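Local coordinates for protein 1-deoxy-D-xylulose 5-phosphate reductoisomerase (Moraxella catarrhalis, PDB 4ZQG) that catalyses the NADPH-dependent rearrangement and reduction of 1-deoxy-D-xylulose 5-phosphate to 2-C-methyl-D-erythritol 4-phosphate, a step of the MEP route to isoprenoids, at residues A[233-236]-A[237-240]; A[325-328]-A[329-333]; A[243-246]-A[247-251]. One frame throughout, in Å; residues are numbered along the deposited sequence. Where two conformers were deposited one is given.

Contact 1 of 3, residues A[233-236]-A[237-240]; sequences GLEL and IEAC. With MG (magnesium ion), chain D.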
loop_
_atom_site.group_PDB
_atom_site.type_symbol
_atom_site.label_atom_id
_atom_site.label_comp_id
_atom_site.label_asym_id
_atom_site.label_seq_id
_atom_site.Cartn_x
_atom_site.Cartn_y
_atom_site.Cartn_z
ATOM N N GLY A 233 21.238 -2.922 -6.182
ATOM C CA GLY A 233 21.862 -2.105 -7.218
ATOM C C GLY A 233 21.169 -2.282 -8.525
ATOM O O GLY A 233 20.825 -1.341 -9.209
ATOM N N LEU A 234 20.968 -3.531 -8.874
ATOM C CA LEU A 234 20.435 -3.882 -10.184
ATOM C C LEU A 234 18.974 -3.528 -10.204
ATOM O O LEU A 234 18.434 -3.112 -11.222
ATOM C CB LEU A 234 20.599 -5.391 -10.423
ATOM C CG LEU A 234 22.048 -5.881 -10.559
ATOM C CD1 LEU A 234 22.024 -7.380 -10.663
ATOM C CD2 LEU A 234 22.755 -5.308 -11.782
ATOM N N GLU A 235 18.335 -3.769 -9.065
ATOM C CA GLU A 235 16.938 -3.462 -8.903
ATOM C C GLU A 235 16.705 -1.959 -9.026
ATOM O O GLU A 235 15.707 -1.514 -9.609
ATOM C CB GLU A 235 16.434 -4.028 -7.585
ATOM C CG GLU A 235 16.159 -5.519 -7.744
ATOM C CD GLU A 235 15.743 -6.174 -6.483
ATOM O OE1 GLU A 235 15.651 -5.504 -5.433
ATOM O OE2 GLU A 235 15.546 -7.367 -6.551
ATOM N N LEU A 236 17.679 -1.206 -8.541
ATOM C CA LEU A 236 17.671 0.242 -8.693
ATOM C C LEU A 236 17.643 0.630 -10.179
ATOM O O LEU A 236 16.799 1.457 -10.597
ATOM C CB LEU A 236 18.838 0.869 -7.904
ATOM C CG LEU A 236 19.209 2.291 -8.198
ATOM C CD1 LEU A 236 17.993 3.149 -7.916
ATOM C CD2 LEU A 236 20.353 2.736 -7.310
ATOM N N ILE A 237 18.505 0.021 -10.990
ATOM C CA ILE A 237 18.502 0.342 -12.393
ATOM C C ILE A 237 17.253 -0.170 -13.087
ATOM O O ILE A 237 16.676 0.538 -13.915
ATOM C CB ILE A 237 19.761 -0.177 -13.060
ATOM C CG1 ILE A 237 20.967 0.561 -12.493
ATOM C CG2 ILE A 237 19.687 -0.008 -14.567
ATOM C CD1 ILE A 237 22.208 -0.307 -12.419
ATOM N N GLU A 238 16.810 -1.385 -12.741
ATOM C CA GLU A 238 15.525 -1.942 -13.229
ATOM C C GLU A 238 14.383 -0.973 -12.979
ATOM O O GLU A 238 13.593 -0.701 -13.888
ATOM C CB GLU A 238 15.209 -3.321 -12.575
ATOM C CG GLU A 238 13.920 -4.045 -13.070
ATOM C CD GLU A 238 13.661 -5.451 -12.439
ATOM O OE1 GLU A 238 13.156 -6.365 -13.157
ATOM O OE2 GLU A 238 13.930 -5.654 -11.220
ATOM N N ALA A 239 14.305 -0.447 -11.759
ATOM C CA ALA A 239 13.253 0.497 -11.399
ATOM C C ALA A 239 13.249 1.778 -12.248
ATOM O O ALA A 239 12.185 2.241 -12.700
ATOM C CB ALA A 239 13.364 0.849 -9.938
ATOM N N CYS A 240 14.433 2.335 -12.481
ATOM C CA CYS A 240 14.546 3.480 -13.363
ATOM C C CYS A 240 13.890 3.229 -14.707
ATOM O O CYS A 240 13.091 4.036 -15.140
ATOM C CB CYS A 240 16.005 3.910 -13.554
ATOM S SG CYS A 240 16.911 4.483 -12.081
HETATM MG MG MG D . 13.825 -8.538 -6.017
#
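Gly233 O accepts the N-H of Ile237 at 3.2 Å (O to N), the first of four successive i to i+4 bonds that define this run as regular alpha-helix, part of helix 230-243 beside the metal and fosmidomycin site. Leu234 O takes Glu238 N at 2.8 Å with an almost straight N-H...O angle of 172°. Glu235 O takes Ala239 N, also at 2.8 Å, and Leu236 O takes Cys240 N at 3.1 Å. Glu235 O is used twice, since NE2 of His157 in helix 155-162 also bonds to it.

The acidic side chains are supplied differently. Glu235 has CG anti to its own carbonyl carbon (chi1 -80°) and an extended chain beyond, which carries the carboxylate away from the helix to the magnesium ion, where OE2 binds at 2.1 Å. Asp154 and Glu156 bind the same ion. The remaining polar partners of Glu235 divide between its oxygens: OE1 forms a salt bridge with Lys232, while OE2 is also bonded by Lys129 NZ and, weakly, by Asn231 ND2. Several ties thus fix the rotation of the carboxylate; the side chain also touches the bound fosmidomycin.

Glu238 runs alongside Glu235 and points the same way, their carboxylate planes 28° apart. Its OE2 stays 5.2 Å from Glu235 OE2, and Asp154 is a further like-charged neighbour; the magnesium ion and lysines nearby probably offset this negative charge. Elsewhere the packing of the helix is mostly apolar: Leu234 and Ile237 pack on helix 333-351, and Leu236 and Ala239 face strand 250-254. Within the helix, Ile237 CD1 folds back to lie 3.6 Å from Gly233 O.

Contact 2 of 3, residues A[325-328]-A[329-333]; sequences ARYA and ARLGT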
loop_
_atom_site.group_PDB
_atom_site.type_symbol
_atom_site.label_atom_id
_atom_site.label_comp_id
_atom_site.label_asym_id
_atom_site.label_seq_id
_atom_site.Cartn_x
_atom_site.Cartn_y
_atom_site.Cartn_z
ATOM N N ALA A 325 26.386 0.778 -8.083
ATOM C CA ALA A 325 25.237 0.697 -8.972
ATOM C C ALA A 325 24.571 2.022 -9.207
ATOM O O ALA A 325 24.059 2.294 -10.315
ATOM C CB ALA A 325 24.227 -0.283 -8.426
ATOM N N ARG A 326 24.556 2.848 -8.163
ATOM C CA ARG A 326 23.969 4.167 -8.300
ATOM C C ARG A 326 24.836 4.976 -9.241
ATOM O O ARG A 326 24.355 5.524 -10.218
ATOM C CB ARG A 326 23.773 4.853 -6.948
ATOM C CG ARG A 326 22.784 6.016 -7.035
ATOM C CD ARG A 326 22.516 6.661 -5.685
ATOM N NE ARG A 326 21.750 5.785 -4.827
ATOM C CZ ARG A 326 20.438 5.613 -4.911
ATOM N NH1 ARG A 326 19.828 4.767 -4.062
ATOM N NH2 ARG A 326 19.732 6.261 -5.836
ATOM N N TYR A 327 26.135 4.983 -8.966
ATOM C CA TYR A 327 27.110 5.606 -9.834
ATOM C C TYR A 327 26.882 5.182 -11.263
ATOM O O TYR A 327 26.833 6.008 -12.161
ATOM C CB TYR A 327 28.506 5.262 -9.357
ATOM C CG TYR A 327 29.625 5.693 -10.287
ATOM C CD1 TYR A 327 29.682 6.994 -10.810
ATOM C CD2 TYR A 327 30.656 4.796 -10.633
ATOM C CE1 TYR A 327 30.725 7.377 -11.654
ATOM C CE2 TYR A 327 31.694 5.175 -11.461
ATOM C CZ TYR A 327 31.728 6.459 -11.974
ATOM O OH TYR A 327 32.777 6.813 -12.802
ATOM N N ALA A 328 26.678 3.892 -11.485
ATOM C CA ALA A 328 26.489 3.392 -12.842
ATOM C C ALA A 328 25.161 3.855 -13.403
ATOM O O ALA A 328 25.078 4.257 -14.552
ATOM C CB ALA A 328 26.607 1.875 -12.878
ATOM N N ALA A 329 24.111 3.828 -12.591
ATOM C CA ALA A 329 22.816 4.300 -13.065
ATOM C C ALA A 329 22.891 5.722 -13.593
ATOM O O ALA A 329 22.282 6.028 -14.600
ATOM C CB ALA A 329 21.790 4.211 -11.965
ATOM N N ARG A 330 23.647 6.577 -12.909
ATOM C CA ARG A 330 23.868 7.945 -13.362
ATOM C C ARG A 330 24.675 8.004 -14.656
ATOM O O ARG A 330 24.425 8.872 -15.500
ATOM C CB ARG A 330 24.588 8.762 -12.282
ATOM C CG ARG A 330 23.668 9.310 -11.214
ATOM C CD ARG A 330 24.314 9.321 -9.832
ATOM N NE ARG A 330 24.795 10.642 -9.436
ATOM C CZ ARG A 330 24.943 11.028 -8.174
ATOM N NH1 ARG A 330 24.646 10.194 -7.193
ATOM N NH2 ARG A 330 25.401 12.241 -7.894
ATOM N N LEU A 331 25.648 7.101 -14.808
ATOM C CA LEU A 331 26.481 7.084 -16.019
ATOM C C LEU A 331 25.710 6.657 -17.250
ATOM O O LEU A 331 26.040 7.068 -18.316
ATOM C CB LEU A 331 27.737 6.239 -15.851
ATOM C CG LEU A 331 28.889 6.762 -14.972
ATOM C CD1 LEU A 331 30.204 6.607 -15.680
ATOM C CD2 LEU A 331 28.811 8.219 -14.579
ATOM N N GLY A 332 24.651 5.884 -17.105
ATOM C CA GLY A 332 23.855 5.466 -18.262
ATOM C C GLY A 332 24.122 4.022 -18.604
ATOM O O GLY A 332 24.795 3.295 -17.841
ATOM N N THR A 333 23.624 3.601 -19.763
ATOM C CA THR A 333 23.555 2.175 -20.070
ATOM C C THR A 333 24.921 1.461 -20.217
ATOM O O THR A 333 25.125 0.401 -19.679
ATOM C CB THR A 333 22.670 1.924 -21.292
ATOM O OG1 THR A 333 21.303 2.185 -20.932
ATOM C CG2 THR A 333 22.799 0.456 -21.751
#
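Tyr327 and Leu331, one helical turn apart, make the apolar part of this contact. The tyrosine has CG anti to the backbone N (chi1 172°), which swings its ring toward the C-terminal end of the helix, onto Leu331. The leucine meets it with both branches and with CG: CD2 comes to 3.6 Å from Tyr327 CE1, CD1 lies near the CZ-OH end, and CG sits 4.3 Å from the ring centroid, 28° off the normal. That last approach is an off-centre CH-pi contact.

The backbone hydrogen bonds are those of the last turn of an alpha-helix, 320-331, and its exit. Ala325 O receives Ala329 N at 2.7 Å, and Arg326 O receives Arg330 N at 3.0 Å. Tyr327 O and Leu331 N are 3.1 Å apart, as are Ala328 O and Gly332 N, where the series ends. Gly332 then leaves helical angles with phi 105°, a conformation in which it has no CB to press on the carbonyl O of Leu331. The same residue is the N-cap of helix 333-351, so a single glycine forms the joint between two helices, and just beyond it Thr333 OG1 is bonded to Asp137.

The arginines find their acidic partner in another part of the chain. Arg326 NH2 forms a salt bridge with Glu247 OE1. Arg330, bent at chi2 and chi3, brings its guanidinium edge toward Arg326 CD, and in one of its two deposited conformers its NE makes a long, weak ion pair with Glu247 OE2.

Contact 3 of 3, residues A[243-246]-A[247-251]; sequences FDLK and EHQIQ
Leu245 has CG anti to its carbonyl carbon (chi1 -60°) and Gln249 is extended beyond CG; together these torsions bring leucine CD2 against the glutamine amide. The two side chains cross at about a right angle, with Leu245 CD2 3.6 Å from Gln249 OE1 and 3.8 Å from both CD and NE2 of Gln249, which sets the methyl over the face of the amide. A second torsion matters for His248: its CG stands between the backbone N and the carbonyl carbon (chi1 63°), the crowded position, which brings the ring obliquely against Lys246, with His248 CD2 3.6 Å from Lys246 CB.

The backbone evidence is of a short 3-10 turn, residues 247-249, joining the end of helix 230-243 to strand 250-254. Gln249 N reaches Lys246 O at 3.1 Å, but the N-H...O angle of 130° makes this a weak bond. It is followed by a second i to i+3 bond, Ile250 N to Glu247 O at 3.0 Å. Gln249 CB also rests 3.5 Å from Lys246 O. From the end of the turn onward, Gln249 and Gln251 bond to the backbone of Leu185, and Gln251 also to that of Leu187, placing the new strand on the edge of the mixed sheet beside strand 182-189.

Leu245 CD1 and Ile250 CG1 are 4.4 Å apart, a looser apolar meeting. With one weak bond and van der Waals contacts crossing between the segments, the turn probably owes much of its shape to its surroundings: Leu185 on the sheet side, and Arg326, whose NH2 bonds to Ile250 O as well as pairing with Glu247 and so ties both ends of the turn to helix 320-331.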
loop_
_atom_site.group_PDB
_atom_site.type_symbol
_atom_site.label_atom_id
_atom_site.label_comp_id
_atom_site.label_asym_id
_atom_site.label_seq_id
_atom_site.Cartn_x
_atom_site.Cartn_y
_atom_site.Cartn_z
ATOM N N PHE A 243 9.828 2.327 -14.317
ATOM C CA PHE A 243 8.953 3.379 -13.859
ATOM C C PHE A 243 9.339 4.752 -14.401
ATOM O O PHE A 243 8.747 5.753 -14.039
ATOM C CB PHE A 243 8.955 3.356 -12.354
ATOM C CG PHE A 243 8.575 2.034 -11.799
ATOM C CD1 PHE A 243 9.439 1.327 -10.996
ATOM C CD2 PHE A 243 7.347 1.498 -12.093
ATOM C CE1 PHE A 243 9.081 0.097 -10.493
ATOM C CE2 PHE A 243 6.976 0.303 -11.563
ATOM C CZ PHE A 243 7.859 -0.405 -10.778
ATOM N N ASP A 244 10.296 4.755 -15.317
ATOM C CA ASP A 244 10.665 5.909 -16.090
ATOM C C ASP A 244 11.152 7.088 -15.240
ATOM O O ASP A 244 10.776 8.222 -15.493
ATOM C CB ASP A 244 9.522 6.326 -16.984
ATOM C CG ASP A 244 9.978 7.208 -18.070
ATOM O OD1 ASP A 244 9.372 8.283 -18.258
ATOM O OD2 ASP A 244 11.016 6.882 -18.690
ATOM N N LEU A 245 12.027 6.782 -14.276
ATOM C CA LEU A 245 12.615 7.743 -13.367
ATOM C C LEU A 245 14.138 7.683 -13.413
ATOM O O LEU A 245 14.709 6.781 -14.042
ATOM C CB LEU A 245 12.183 7.389 -11.957
ATOM C CG LEU A 245 10.687 7.395 -11.667
ATOM C CD1 LEU A 245 10.461 6.909 -10.255
ATOM C CD2 LEU A 245 10.082 8.791 -11.813
ATOM N N LYS A 246 14.798 8.598 -12.705
ATOM C CA LYS A 246 16.255 8.590 -12.529
ATOM C C LYS A 246 16.584 8.178 -11.119
ATOM O O LYS A 246 15.727 8.163 -10.281
ATOM C CB LYS A 246 16.863 9.958 -12.803
ATOM C CG LYS A 246 16.446 10.571 -14.120
ATOM C CD LYS A 246 17.147 9.908 -15.263
ATOM C CE LYS A 246 16.744 10.551 -16.565
ATOM N NZ LYS A 246 17.567 9.898 -17.610
ATOM N N GLU A 247 17.822 7.807 -10.859
ATOM C CA GLU A 247 18.157 7.176 -9.588
ATOM C C GLU A 247 17.921 8.051 -8.363
ATOM O O GLU A 247 17.683 7.527 -7.296
ATOM C CB GLU A 247 19.596 6.627 -9.565
ATOM C CG GLU A 247 20.709 7.620 -9.884
ATOM C CD GLU A 247 20.874 8.726 -8.837
ATOM O OE1 GLU A 247 20.761 8.404 -7.642
ATOM O OE2 GLU A 247 21.147 9.904 -9.205
ATOM N N HIS A 248 18.023 9.363 -8.497
ATOM C CA HIS A 248 17.828 10.256 -7.334
ATOM C C HIS A 248 16.423 10.068 -6.758
ATOM O O HIS A 248 16.251 10.069 -5.552
ATOM C CB HIS A 248 18.128 11.737 -7.661
ATOM C CG HIS A 248 17.228 12.318 -8.687
ATOM N ND1 HIS A 248 16.083 13.001 -8.365
ATOM C CD2 HIS A 248 17.264 12.265 -10.034
ATOM C CE1 HIS A 248 15.451 13.358 -9.466
ATOM N NE2 HIS A 248 16.149 12.920 -10.496
ATOM N N GLN A 249 15.448 9.829 -7.628
ATOM C CA GLN A 249 14.091 9.488 -7.220
ATOM C C GLN A 249 13.836 8.092 -6.602
ATOM O O GLN A 249 12.691 7.791 -6.228
ATOM C CB GLN A 249 13.170 9.694 -8.412
ATOM C CG GLN A 249 12.807 11.155 -8.584
ATOM C CD GLN A 249 12.150 11.416 -9.915
ATOM O OE1 GLN A 249 12.741 11.093 -10.991
ATOM N NE2 GLN A 249 10.932 12.001 -9.883
ATOM N N ILE A 250 14.850 7.236 -6.500
ATOM C CA ILE A 250 14.653 5.912 -5.943
ATOM C C ILE A 250 15.644 5.680 -4.848
ATOM O O ILE A 250 16.813 5.663 -5.096
ATOM C CB ILE A 250 14.871 4.845 -7.016
ATOM C CG1 ILE A 250 13.875 5.028 -8.156
ATOM C CG2 ILE A 250 14.712 3.458 -6.425
ATOM C CD1 ILE A 250 14.208 4.183 -9.346
ATOM N N GLN A 251 15.167 5.483 -3.631
ATOM C CA GLN A 251 16.043 5.318 -2.481
ATOM C C GLN A 251 15.896 3.917 -1.925
ATOM O O GLN A 251 14.967 3.210 -2.281
ATOM C CB GLN A 251 15.725 6.370 -1.420
ATOM C CG GLN A 251 15.961 7.796 -1.921
ATOM C CD GLN A 251 17.325 8.009 -2.561
ATOM O OE1 GLN A 251 18.355 7.804 -1.923
ATOM N NE2 GLN A 251 17.332 8.448 -3.820
#

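Followed from the N terminus, contact 1 comes first within helix 230-243, contact 3 next at its exit into strand 250-254, and contact 2 about 75 residues later, at the end of helix 320-331. Each is local and closes no long loop; they run in series, with no nesting or crossing. In space they converge. Cys240 O probably accepts a hydrogen bond from Leu245 N, linking contact 1 to contact 3, and Ile250 packs back on Ala239 and Leu236. Ala325 and Ala329 set helix 320-331 against Gly233 and Ile237, while arginines of contact 2 reach the turn of contact 3. Helix 230-243 thereby connects the magnesium site, mixed sheet and C-terminal helices.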